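Local coordinates for protein chloride intracellular channel exc-4 (Caenorhabditis elegans, PDB 2YV9) that may insert into membranes to form chloride channels and is required to regulate the lumen size of the growing excretory canal, at residues Phe212-Pro215 against Leu221-Tyr224. Residues are numbered along the deposited sequence; the frame is centred on the assembly and turned at random.
Sequences FDIP and LWAY
The indole N-H of W222 holds two successive backbone carbonyls of the loop before its own helix, an example of how one buried tryptophan can fasten a connecting loop to the helix that follows it. NE1 donates to I214 O at 3.2 Å and, more weakly, to P215 O at 3.1 Å. Shared between two acceptors, the N-H points straight at neither: its angle to I214 O is 139°. That oxygen lies close to the indole plane, whereas NE1 stands well above the carbonyl plane of I214, 63° out of it, and therefore does not meet a lone pair.

Charge meets the benzo edge of the same ring. D213 OD1 lies in the indole plane 3.8 Å from W222 CZ2, and the carboxylate is turned almost perpendicular to the ring. With CG anti to the backbone N (chi1 -156°), the carboxylate can also accept a weak hydrogen bond from I214 N to OD1. Its main partner is R203, in a salt bridge to OD1, while H216 binds OD2; together they probably favour the ionised form and fix its rotation.

Apolar contact is concentrated on I214. Its CB rests 3.8 Å from W222 CZ2, and its CG2 branch reaches L221 CD2 at 3.6 Å, the two aliphatic side chains crossing at about a right angle.

The whole contact lies within the all-helical C-terminal domain of the GST fold, where the loop leaving helix 190-210 turns into helix 219-228. P215 and L221 both lean on L168 of helix 155-178, whereas the indole of W222 packs against R203 of helix 190-210 and V275 of helix 273-280, with I271 and P272 of the loop before the latter also against it.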
# COMPACT_ATOMS: atom_id res chain seq x y z
N PHE A 212 -11.82 -24.70 -14.07
CA PHE A 212 -12.58 -23.93 -15.04
C PHE A 212 -11.64 -23.01 -15.82
O PHE A 212 -10.56 -22.66 -15.36
CB PHE A 212 -13.71 -23.15 -14.35
CG PHE A 212 -13.26 -21.90 -13.61
CD1 PHE A 212 -13.21 -20.67 -14.26
CD2 PHE A 212 -12.90 -21.96 -12.27
CE1 PHE A 212 -12.80 -19.52 -13.61
CE2 PHE A 212 -12.47 -20.81 -11.61
CZ PHE A 212 -12.45 -19.58 -12.26
N ASP A 213 -12.08 -22.66 -17.04
CA ASP A 213 -11.40 -21.66 -17.85
C ASP A 213 -12.34 -20.46 -17.97
O ASP A 213 -13.54 -20.53 -17.63
CB ASP A 213 -11.11 -22.21 -19.25
CG ASP A 213 -9.94 -21.52 -19.94
OD1 ASP A 213 -9.34 -20.58 -19.40
OD2 ASP A 213 -9.57 -22.01 -21.04
N ILE A 214 -11.77 -19.36 -18.43
CA ILE A 214 -12.54 -18.14 -18.64
C ILE A 214 -13.41 -18.50 -19.85
O ILE A 214 -12.88 -19.02 -20.82
CB ILE A 214 -11.59 -16.95 -18.93
CG1 ILE A 214 -10.82 -16.50 -17.69
CG2 ILE A 214 -12.38 -15.76 -19.56
CD1 ILE A 214 -9.76 -15.51 -17.98
N PRO A 215 -14.76 -18.35 -19.76
CA PRO A 215 -15.58 -18.92 -20.83
C PRO A 215 -15.17 -18.55 -22.24
O PRO A 215 -14.91 -17.37 -22.53
CB PRO A 215 -16.98 -18.43 -20.49
CG PRO A 215 -16.97 -18.30 -18.96
CD PRO A 215 -15.57 -17.82 -18.66
N LEU A 221 -13.40 -10.29 -24.55
CA LEU A 221 -12.57 -10.44 -23.34
C LEU A 221 -11.32 -11.21 -23.71
O LEU A 221 -10.22 -10.87 -23.24
CB LEU A 221 -13.33 -11.17 -22.27
CG LEU A 221 -12.61 -11.46 -20.96
CD1 LEU A 221 -12.27 -10.19 -20.31
CD2 LEU A 221 -13.48 -12.33 -20.07
N TRP A 222 -11.49 -12.30 -24.47
CA TRP A 222 -10.32 -13.13 -24.84
C TRP A 222 -9.41 -12.32 -25.72
O TRP A 222 -8.17 -12.44 -25.67
CB TRP A 222 -10.76 -14.44 -25.48
CG TRP A 222 -10.98 -15.53 -24.46
CD1 TRP A 222 -12.15 -16.06 -24.07
CD2 TRP A 222 -9.96 -16.23 -23.76
NE1 TRP A 222 -11.92 -17.08 -23.15
CE2 TRP A 222 -10.56 -17.16 -22.95
CE3 TRP A 222 -8.57 -16.12 -23.74
CZ2 TRP A 222 -9.82 -17.99 -22.10
CZ3 TRP A 222 -7.84 -16.93 -22.92
CH2 TRP A 222 -8.44 -17.85 -22.13
N ALA A 223 -9.98 -11.46 -26.58
CA ALA A 223 -9.14 -10.57 -27.35
C ALA A 223 -8.29 -9.59 -26.50
O ALA A 223 -7.14 -9.28 -26.81
CB ALA A 223 -9.97 -9.77 -28.35
N TYR A 224 -8.87 -9.13 -25.41
CA TYR A 224 -8.19 -8.26 -24.47
C TYR A 224 -7.09 -9.05 -23.72
O TYR A 224 -5.98 -8.56 -23.50
CB TYR A 224 -9.24 -7.69 -23.52
CG TYR A 224 -8.73 -6.82 -22.41
CD1 TYR A 224 -8.47 -5.46 -22.60
CD2 TYR A 224 -8.53 -7.35 -21.11
CE1 TYR A 224 -7.99 -4.70 -21.61
CE2 TYR A 224 -8.05 -6.54 -20.09
CZ TYR A 224 -7.84 -5.22 -20.32
OH TYR A 224 -7.38 -4.41 -19.34